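Local coordinates for protein multi-copper Oxidase CueO (Ochrobactrum, PDB 6EVG) that oxidises phenolic, lignin-related substrates as a laccase-like multicopper oxidase, probably passing their electrons through copper centres to molecular oxygen, at residues 127-132 with 489-494; 264-269 with 433-438; 147-152 with 172-177. All blocks are in the same frame, centred on the assembly; numbering follows the deposited sequence.

Interaction 1: 127-132 with 489-494; sequences FNWFHP and HCHVLE. With CU (copper (II) ion), chain B.
H131, whose ring meets H491 across the contact, is held at both nitrogens: ND1 donates a hydrogen bond to P132 O at 2.9 Å, from above that carbonyl's plane, and NE2 pairs with H93 ND1. Its CG sits between the backbone N and the carbonyl carbon (chi1 57°), which turns the imidazole over the indole and toward H491. CD2 of H131 thereby lies 3.2 Å above one face of W129, offset toward the rim. H491 comes from the opposite direction, its NE2 3.8 Å from H131 NE2, which lies in the plane of the H491 ring at its edge. The two imidazoles meet obliquely, planes at 77°, and share no hydrogen bond. The H491 ring also slides past the indole, and its CE1 lies 3.9 Å from W129 CZ2, at the tryptophan edge and near its plane. H489 is fixed much as H131 is, ND1 to C490 O at 2.8 Å and NE2 to H439 NE2, with H133 stacked on its ring. Between the two histidines, C490 holds its SG anti to the backbone N (chi1 -179°) and turns to the copper, while H491 points the other way, toward 127-132. The sulfur binds the copper ion at 2.2 Å and accepts a hydrogen bond from V492 N at 3.3 Å; H434 and H495 supply the other protein ligands of this metal. H489-C490-H491 is the His-Cys-His motif of multicopper oxidases. In relatives the counterparts of H489, H491 and H131 bind the trinuclear copper cluster, so the C490 sulfur and the flanking imidazoles probably mark the path by which electrons leave the mononuclear copper for the oxygen-reducing site.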
loop_
_atom_site.group_PDB
_atom_site.type_symbol
_atom_site.label_atom_id
_atom_site.label_comp_id
_atom_site.label_asym_id
_atom_site.label_seq_id
_atom_site.Cartn_x
_atom_site.Cartn_y
_atom_site.Cartn_z
ATOM N N PHE A 127 2.132 1.680 9.957
ATOM C CA PHE A 127 2.388 2.535 8.786
ATOM C C PHE A 127 1.360 2.202 7.715
ATOM O O PHE A 127 1.427 1.145 7.104
ATOM C CB PHE A 127 3.828 2.312 8.302
ATOM C CG PHE A 127 4.201 3.040 7.050
ATOM C CD1 PHE A 127 4.045 4.411 6.903
ATOM C CD2 PHE A 127 4.784 2.400 5.979
ATOM C CE1 PHE A 127 4.442 5.068 5.759
ATOM C CE2 PHE A 127 5.154 3.048 4.823
ATOM C CZ PHE A 127 5.015 4.387 4.727
ATOM N N ASN A 128 0.425 3.125 7.554
ATOM C CA ASN A 128 -0.748 2.994 6.674
ATOM C C ASN A 128 -0.690 4.023 5.579
ATOM O O ASN A 128 0.259 4.840 5.508
ATOM C CB ASN A 128 -2.022 3.046 7.517
ATOM C CG ASN A 128 -1.913 2.088 8.692
ATOM O OD1 ASN A 128 -1.806 0.878 8.471
ATOM N ND2 ASN A 128 -1.942 2.623 9.887
ATOM N N TRP A 129 -1.704 4.069 4.720
ATOM C CA TRP A 129 -1.704 5.028 3.618
ATOM C C TRP A 129 -3.125 5.263 3.144
ATOM O O TRP A 129 -4.069 4.688 3.671
ATOM C CB TRP A 129 -0.743 4.631 2.494
ATOM C CG TRP A 129 -1.138 3.427 1.700
ATOM C CD1 TRP A 129 -1.345 2.148 2.115
ATOM C CD2 TRP A 129 -1.231 3.396 0.271
ATOM N NE1 TRP A 129 -1.580 1.333 1.025
ATOM C CE2 TRP A 129 -1.535 2.093 -0.117
ATOM C CE3 TRP A 129 -1.100 4.375 -0.726
ATOM C CZ2 TRP A 129 -1.671 1.729 -1.470
ATOM C CZ3 TRP A 129 -1.234 4.042 -2.043
ATOM C CH2 TRP A 129 -1.511 2.698 -2.419
ATOM N N PHE A 130 -3.275 6.117 2.128
ATOM C CA PHE A 130 -4.607 6.395 1.600
ATOM C C PHE A 130 -4.515 6.811 0.171
ATOM O O PHE A 130 -3.500 7.388 -0.273
ATOM C CB PHE A 130 -5.372 7.432 2.479
ATOM C CG PHE A 130 -4.641 8.672 2.805
ATOM C CD1 PHE A 130 -4.741 9.814 2.027
ATOM C CD2 PHE A 130 -3.881 8.783 3.970
ATOM C CE1 PHE A 130 -4.103 10.999 2.390
ATOM C CE2 PHE A 130 -3.206 9.965 4.318
ATOM C CZ PHE A 130 -3.337 11.048 3.528
ATOM N N HIS A 131 -5.578 6.531 -0.586
ATOM C CA HIS A 131 -5.540 6.676 -2.043
ATOM C C HIS A 131 -6.965 6.466 -2.550
ATOM O O HIS A 131 -7.810 5.952 -1.821
ATOM C CB HIS A 131 -4.584 5.636 -2.636
ATOM C CG HIS A 131 -4.959 4.234 -2.275
ATOM N ND1 HIS A 131 -5.959 3.532 -2.923
ATOM C CD2 HIS A 131 -4.558 3.451 -1.264
ATOM C CE1 HIS A 131 -6.075 2.345 -2.336
ATOM N NE2 HIS A 131 -5.205 2.255 -1.347
ATOM N N PRO A 132 -7.224 6.807 -3.806
ATOM C CA PRO A 132 -8.612 6.640 -4.333
ATOM C C PRO A 132 -8.971 5.180 -4.428
ATOM O O PRO A 132 -8.130 4.290 -4.622
ATOM C CB PRO A 132 -8.552 7.263 -5.723
ATOM C CG PRO A 132 -7.392 8.240 -5.634
ATOM C CD PRO A 132 -6.407 7.519 -4.773
ATOM N N HIS A 489 -10.077 -7.409 -3.141
ATOM C CA HIS A 489 -9.733 -7.275 -4.539
ATOM C C HIS A 489 -8.254 -7.547 -4.761
ATOM O O HIS A 489 -7.467 -7.554 -3.834
ATOM C CB HIS A 489 -10.121 -5.862 -5.075
ATOM C CG HIS A 489 -9.523 -4.724 -4.308
ATOM N ND1 HIS A 489 -8.337 -4.137 -4.678
ATOM C CD2 HIS A 489 -9.943 -4.047 -3.220
ATOM C CE1 HIS A 489 -8.073 -3.143 -3.828
ATOM N NE2 HIS A 489 -9.008 -3.097 -2.903
ATOM N N CYS A 490 -7.914 -7.624 -6.046
ATOM C CA CYS A 490 -6.526 -7.550 -6.480
ATOM C C CYS A 490 -6.112 -6.093 -6.442
ATOM O O CYS A 490 -6.862 -5.203 -6.841
ATOM C CB CYS A 490 -6.363 -8.129 -7.857
ATOM S SG CYS A 490 -4.645 -8.085 -8.404
ATOM N N HIS A 491 -4.873 -5.844 -5.989
ATOM C CA HIS A 491 -4.283 -4.524 -5.951
ATOM C C HIS A 491 -3.420 -4.163 -7.179
ATOM O O HIS A 491 -2.804 -3.101 -7.168
ATOM C CB HIS A 491 -3.538 -4.264 -4.612
ATOM C CG HIS A 491 -3.701 -2.884 -4.058
ATOM N ND1 HIS A 491 -3.146 -1.753 -4.582
ATOM C CD2 HIS A 491 -4.461 -2.471 -2.998
ATOM C CE1 HIS A 491 -3.571 -0.688 -3.852
ATOM N NE2 HIS A 491 -4.348 -1.110 -2.874
ATOM N N VAL A 492 -3.448 -5.017 -8.231
ATOM C CA VAL A 492 -3.062 -4.566 -9.558
ATOM C C VAL A 492 -4.238 -3.739 -10.059
ATOM O O VAL A 492 -5.316 -4.260 -10.237
ATOM C CB VAL A 492 -2.730 -5.758 -10.500
ATOM C CG1 VAL A 492 -2.578 -5.297 -11.925
ATOM C CG2 VAL A 492 -1.462 -6.422 -10.039
ATOM N N LEU A 493 -4.022 -2.443 -10.191
ATOM C CA LEU A 493 -5.177 -1.551 -10.320
ATOM C C LEU A 493 -5.939 -1.797 -11.612
ATOM O O LEU A 493 -7.185 -1.625 -11.652
ATOM C CB LEU A 493 -4.734 -0.105 -10.193
ATOM C CG LEU A 493 -4.044 0.229 -8.869
ATOM C CD1 LEU A 493 -3.750 1.723 -8.826
ATOM C CD2 LEU A 493 -4.898 -0.183 -7.685
ATOM N N GLU A 494 -5.256 -2.192 -12.683
ATOM C CA GLU A 494 -5.943 -2.571 -13.915
ATOM C C GLU A 494 -6.896 -3.747 -13.691
ATOM O O GLU A 494 -8.024 -3.770 -14.230
ATOM C CB GLU A 494 -4.927 -2.914 -14.993
ATOM C CG GLU A 494 -4.172 -1.721 -15.514
ATOM C CD GLU A 494 -3.242 -1.050 -14.514
ATOM O OE1 GLU A 494 -2.492 -1.792 -13.821
ATOM O OE2 GLU A 494 -3.238 0.200 -14.468
HETATM CU CU CU B . -4.483 -9.165 -10.262
#

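Interaction 2: 264-269 with 433-438; sequences ISPGER and PHPFHI. With CU (copper (II) ion), chain B; EDO (1,2-ethanediol), chain D.
S265 carries its OG between the backbone N and the carbonyl carbon (chi1 69°), which brings the hydroxyl oxygen 3.5 Å from P435 CB. The contact joins a type II beta turn, S265 to E268, to strand 434-438. The turn links the two sheets of what is consistent with the second cupredoxin domain, and the strand belongs to the third. P266 takes the first inner corner, where its ring and that of P435 cross obliquely, CD to CG at 4.1 Å; the carbonyl oxygen of P266 also faces P435 CB. G267 follows with a positive phi, as this turn type favours in glycine. No hydrogen bond crosses between the segments, so the meeting is one of proline carbons with a hydroxyl, a ring and a carbonyl. Polar bonds instead stiffen the turn from within. E268 OE1 is gripped twice by S265: the backbone N meets it on the anti side at 2.9 Å, and the OG donates from above the carboxylate plane at 2.8 Å. The other oxygen, OE2, forms a salt bridge with K461 and accepts from O1 of an ethanediol, probably brought in by the crystallisation liquor. H434, next to P435 in the strand, points away from the turn and binds copper through ND1. Just past the turn, R269 reaches back: while its NH2 forms a salt bridge with D462, its NH1 gives a hydrogen bond to G267 O of 2.9 Å, nearly along the C=O axis and in the guanidinium plane.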
loop_
_atom_site.group_PDB
_atom_site.type_symbol
_atom_site.label_atom_id
_atom_site.label_comp_id
_atom_site.label_asym_id
_atom_site.label_seq_id
_atom_site.Cartn_x
_atom_site.Cartn_y
_atom_site.Cartn_z
ATOM N N ILE A 264 7.956 -6.477 -2.120
ATOM C CA ILE A 264 6.849 -5.610 -1.738
ATOM C C ILE A 264 5.952 -5.462 -2.938
ATOM O O ILE A 264 6.360 -4.948 -3.982
ATOM C CB ILE A 264 7.324 -4.242 -1.214
ATOM C CG1 ILE A 264 8.518 -4.322 -0.275
ATOM C CG2 ILE A 264 6.177 -3.494 -0.561
ATOM C CD1 ILE A 264 9.139 -3.093 0.107
ATOM N N SER A 265 4.681 -5.901 -2.791
ATOM C CA SER A 265 3.696 -5.784 -3.866
ATOM C C SER A 265 2.818 -4.554 -3.634
ATOM O O SER A 265 2.815 -4.001 -2.511
ATOM C CB SER A 265 2.873 -7.092 -3.965
ATOM O OG SER A 265 2.020 -7.301 -2.875
ATOM N N PRO A 266 2.067 -4.132 -4.653
ATOM C CA PRO A 266 1.260 -2.909 -4.507
ATOM C C PRO A 266 0.337 -2.955 -3.306
ATOM O O PRO A 266 -0.451 -3.892 -3.158
ATOM C CB PRO A 266 0.511 -2.837 -5.841
ATOM C CG PRO A 266 1.483 -3.471 -6.822
ATOM C CD PRO A 266 2.071 -4.619 -6.041
ATOM N N GLY A 267 0.412 -1.893 -2.502
ATOM C CA GLY A 267 -0.394 -1.796 -1.303
ATOM C C GLY A 267 0.224 -2.281 -0.033
ATOM O O GLY A 267 -0.249 -1.902 1.057
ATOM N N GLU A 268 1.273 -3.100 -0.117
ATOM C CA GLU A 268 1.984 -3.554 1.059
ATOM C C GLU A 268 2.916 -2.487 1.585
ATOM O O GLU A 268 3.461 -1.668 0.843
ATOM C CB GLU A 268 2.816 -4.819 0.760
ATOM C CG GLU A 268 2.033 -6.074 0.437
ATOM C CD GLU A 268 3.000 -7.275 0.438
ATOM O OE1 GLU A 268 3.650 -7.492 -0.611
ATOM O OE2 GLU A 268 3.093 -7.936 1.504
ATOM N N ARG A 269 3.123 -2.613 2.907
ATOM C CA ARG A 269 4.110 -1.781 3.603
ATOM C C ARG A 269 5.027 -2.669 4.410
ATOM O O ARG A 269 4.588 -3.630 5.039
ATOM C CB ARG A 269 3.463 -0.762 4.580
ATOM C CG ARG A 269 2.652 0.347 3.916
ATOM C CD ARG A 269 1.223 -0.040 3.568
ATOM N NE ARG A 269 0.419 -0.187 4.768
ATOM C CZ ARG A 269 -0.674 -0.932 4.852
ATOM N NH1 ARG A 269 -1.104 -1.663 3.812
ATOM N NH2 ARG A 269 -1.372 -0.943 5.992
ATOM N N PRO A 433 1.265 -13.755 -10.389
ATOM C CA PRO A 433 0.936 -13.466 -8.997
ATOM C C PRO A 433 -0.026 -12.267 -8.891
ATOM O O PRO A 433 -0.044 -11.435 -9.804
ATOM C CB PRO A 433 2.278 -13.100 -8.393
ATOM C CG PRO A 433 3.294 -13.135 -9.440
ATOM C CD PRO A 433 2.645 -13.380 -10.724
ATOM N N HIS A 434 -0.776 -12.234 -7.795
ATOM C CA HIS A 434 -1.722 -11.113 -7.565
ATOM C C HIS A 434 -1.644 -10.669 -6.138
ATOM O O HIS A 434 -1.689 -11.493 -5.224
ATOM C CB HIS A 434 -3.180 -11.530 -7.862
ATOM C CG HIS A 434 -3.426 -11.933 -9.284
ATOM N ND1 HIS A 434 -3.958 -11.086 -10.243
ATOM C CD2 HIS A 434 -3.189 -13.123 -9.919
ATOM C CE1 HIS A 434 -4.019 -11.730 -11.385
ATOM N NE2 HIS A 434 -3.548 -12.951 -11.229
ATOM N N PRO A 435 -1.574 -9.338 -5.887
ATOM C CA PRO A 435 -1.654 -8.831 -4.486
ATOM C C PRO A 435 -3.112 -8.748 -4.022
ATOM O O PRO A 435 -3.892 -7.987 -4.493
ATOM C CB PRO A 435 -1.001 -7.472 -4.626
ATOM C CG PRO A 435 -1.305 -7.023 -6.028
ATOM C CD PRO A 435 -1.315 -8.300 -6.869
ATOM N N PHE A 436 -3.438 -9.529 -3.016
ATOM C CA PHE A 436 -4.740 -9.504 -2.365
ATOM C C PHE A 436 -4.811 -8.369 -1.357
ATOM O O PHE A 436 -3.935 -8.279 -0.510
ATOM C CB PHE A 436 -4.923 -10.826 -1.623
ATOM C CG PHE A 436 -6.160 -10.910 -0.783
ATOM C CD1 PHE A 436 -7.384 -11.197 -1.373
ATOM C CD2 PHE A 436 -6.139 -10.758 0.578
ATOM C CE1 PHE A 436 -8.515 -11.314 -0.573
ATOM C CE2 PHE A 436 -7.239 -10.863 1.358
ATOM C CZ PHE A 436 -8.476 -11.121 0.760
ATOM N N HIS A 437 -5.902 -7.588 -1.369
ATOM C CA HIS A 437 -6.157 -6.617 -0.309
ATOM C C HIS A 437 -7.604 -6.730 0.131
ATOM O O HIS A 437 -8.514 -6.833 -0.701
ATOM C CB HIS A 437 -5.848 -5.160 -0.777
ATOM C CG HIS A 437 -6.253 -4.076 0.196
ATOM N ND1 HIS A 437 -5.873 -4.110 1.538
ATOM C CD2 HIS A 437 -6.952 -2.925 0.034
ATOM C CE1 HIS A 437 -6.382 -3.018 2.140
ATOM N NE2 HIS A 437 -7.012 -2.286 1.253
ATOM N N ILE A 438 -7.795 -6.748 1.453
ATOM C CA ILE A 438 -9.138 -6.684 2.047
ATOM C C ILE A 438 -9.280 -5.385 2.822
ATOM O O ILE A 438 -8.417 -5.014 3.620
ATOM C CB ILE A 438 -9.427 -7.936 2.892
ATOM C CG1 ILE A 438 -10.894 -7.934 3.352
ATOM C CG2 ILE A 438 -8.484 -8.129 4.052
ATOM C CD1 ILE A 438 -11.410 -9.323 3.767
HETATM CU CU CU B . -4.483 -9.165 -10.262
HETATM C C1 EDO D . 3.598 -11.593 1.533
HETATM O O1 EDO D . 2.816 -10.616 0.853
HETATM C C2 EDO D . 3.279 -12.965 0.988
HETATM O O2 EDO D . 3.683 -13.131 -0.381
#

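Interaction 3: 147-152 with 172-177; sequences AGLMVV and PLVLQD
L149 leads the contact from strand 148-153 of the first cupredoxin-like domain to strand 170-178, which lies in a sheet of the second. Its CB points toward 172-177, and with CG anti to the carbonyl carbon (chi1 -55°) the branch is carried farther across; CB and CG make no close contact, and the two methyls do the touching. CD1, the methyl that extends the chain (chi2 178°), reaches P172 CB at 3.6 Å, the leucine lying askew to the proline ring. CD2 meets V174 CG2 at 4.0 Å, the leucine and valine approaching tip to tip. With CG1 of V174 anti to the backbone N (chi1 180°), CG2 stands beside that nitrogen, anti to the carbonyl carbon, and faces L149. The pairing is wholly apolar and buried. W129 packs on L149 from the adjoining strand 126-131, and L225 meets it from strand 219-226, next to 170-178 in the same sheet; P172 is further flanked by P26 and Y166. The leucine thus bridges two sheets without any hydrogen bond between the segments, and the same V174 CG2 also comes within 4.1 Å of L149 CD1.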
loop_
_atom_site.group_PDB
_atom_site.type_symbol
_atom_site.label_atom_id
_atom_site.label_comp_id
_atom_site.label_asym_id
_atom_site.label_seq_id
_atom_site.Cartn_x
_atom_site.Cartn_y
_atom_site.Cartn_z
ATOM N N ALA A 147 -2.185 10.075 -3.494
ATOM C CA ALA A 147 -1.933 9.195 -2.354
ATOM C C ALA A 147 -1.329 10.008 -1.252
ATOM O O ALA A 147 -0.704 11.032 -1.501
ATOM C CB ALA A 147 -0.991 8.052 -2.686
ATOM N N GLY A 148 -1.493 9.509 -0.021
ATOM C CA GLY A 148 -0.748 10.049 1.126
ATOM C C GLY A 148 -0.462 8.911 2.105
ATOM O O GLY A 148 -0.880 7.796 1.890
ATOM N N LEU A 149 0.270 9.261 3.153
ATOM C CA LEU A 149 0.732 8.295 4.146
ATOM C C LEU A 149 0.080 8.587 5.482
ATOM O O LEU A 149 -0.267 9.728 5.769
ATOM C CB LEU A 149 2.265 8.330 4.259
ATOM C CG LEU A 149 3.003 8.121 2.966
ATOM C CD1 LEU A 149 4.510 8.236 3.184
ATOM C CD2 LEU A 149 2.661 6.781 2.314
ATOM N N MET A 150 -0.080 7.556 6.319
ATOM C CA MET A 150 -0.778 7.713 7.597
ATOM C C MET A 150 -0.197 6.829 8.656
ATOM O O MET A 150 -0.420 5.609 8.594
ATOM C CB MET A 150 -2.288 7.445 7.385
ATOM C CG MET A 150 -3.113 7.681 8.628
ATOM S SD MET A 150 -4.911 7.673 8.301
ATOM C CE MET A 150 -5.167 9.264 7.575
ATOM N N VAL A 151 0.568 7.391 9.574
ATOM C CA VAL A 151 1.146 6.661 10.678
ATOM C C VAL A 151 0.251 6.751 11.898
ATOM O O VAL A 151 -0.169 7.855 12.276
ATOM C CB VAL A 151 2.568 7.201 10.996
ATOM C CG1 VAL A 151 3.071 6.644 12.321
ATOM C CG2 VAL A 151 3.518 6.887 9.865
ATOM N N VAL A 152 -0.047 5.600 12.509
ATOM C CA VAL A 152 -0.639 5.551 13.838
ATOM C C VAL A 152 0.495 5.239 14.807
ATOM O O VAL A 152 1.176 4.227 14.641
ATOM C CB VAL A 152 -1.756 4.492 13.957
ATOM C CG1 VAL A 152 -2.214 4.373 15.401
ATOM C CG2 VAL A 152 -2.922 4.885 13.051
ATOM N N PRO A 172 10.187 7.793 5.062
ATOM C CA PRO A 172 9.256 7.031 4.206
ATOM C C PRO A 172 9.773 6.987 2.776
ATOM O O PRO A 172 10.294 7.980 2.264
ATOM C CB PRO A 172 7.959 7.846 4.295
ATOM C CG PRO A 172 8.451 9.255 4.445
ATOM C CD PRO A 172 9.744 9.180 5.240
ATOM N N LEU A 173 9.574 5.797 2.155
ATOM C CA LEU A 173 9.960 5.576 0.757
ATOM C C LEU A 173 8.756 5.012 0.021
ATOM O O LEU A 173 8.355 3.862 0.252
ATOM C CB LEU A 173 11.113 4.575 0.620
ATOM C CG LEU A 173 12.405 4.933 1.398
ATOM C CD1 LEU A 173 13.426 3.773 1.193
ATOM C CD2 LEU A 173 12.998 6.266 0.988
ATOM N N VAL A 174 8.217 5.789 -0.907
ATOM C CA VAL A 174 7.094 5.357 -1.736
ATOM C C VAL A 174 7.674 4.985 -3.106
ATOM O O VAL A 174 8.132 5.853 -3.875
ATOM C CB VAL A 174 6.019 6.474 -1.878
ATOM C CG1 VAL A 174 4.895 5.965 -2.756
ATOM C CG2 VAL A 174 5.550 6.920 -0.506
ATOM N N LEU A 175 7.638 3.684 -3.382
ATOM C CA LEU A 175 8.224 3.126 -4.601
ATOM C C LEU A 175 7.150 3.072 -5.694
ATOM O O LEU A 175 6.072 2.481 -5.454
ATOM C CB LEU A 175 8.751 1.719 -4.346
ATOM C CG LEU A 175 9.664 1.509 -3.140
ATOM C CD1 LEU A 175 10.131 0.063 -3.038
ATOM C CD2 LEU A 175 10.885 2.451 -3.146
ATOM N N GLN A 176 7.436 3.643 -6.862
ATOM C CA GLN A 176 6.490 3.640 -7.976
ATOM C C GLN A 176 7.254 3.503 -9.289
ATOM O O GLN A 176 8.492 3.487 -9.329
ATOM C CB GLN A 176 5.591 4.873 -7.981
ATOM C CG GLN A 176 4.728 4.999 -6.757
ATOM C CD GLN A 176 3.998 6.306 -6.685
ATOM O OE1 GLN A 176 4.623 7.397 -6.741
ATOM N NE2 GLN A 176 2.661 6.231 -6.547
ATOM N N ASP A 177 6.522 3.383 -10.386
ATOM C CA ASP A 177 7.076 3.388 -11.712
ATOM C C ASP A 177 6.263 4.244 -12.663
ATOM O O ASP A 177 5.111 4.586 -12.381
ATOM C CB ASP A 177 7.304 1.976 -12.277
ATOM C CG ASP A 177 6.085 1.117 -12.523
ATOM O OD1 ASP A 177 5.017 1.430 -11.978
ATOM O OD2 ASP A 177 6.218 0.076 -13.268
#

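In the fold
Segments 127-132 and 489-494 close the longest loop, and interactions 3 and 2 are nested inside it in that order. The centre of interaction 1 lies about 8 Å from that of interaction 2 and about 11 Å from that of interaction 3; interactions 2 and 3 are about 14 Å apart, centre to centre, and do not touch. Strands 486-490 and 434-438 are neighbours in one sheet, where H491 N probably hydrogen-bonds to P435 O; strands 126-131 and 148-153 are neighbours in another. R269 NE, probably hydrogen-bonded to F127 O, ties the middle turn to the latter. Together the contacts join three cupredoxin-like units; interactions 1 and 2 reach the copper site, interaction 3 does not.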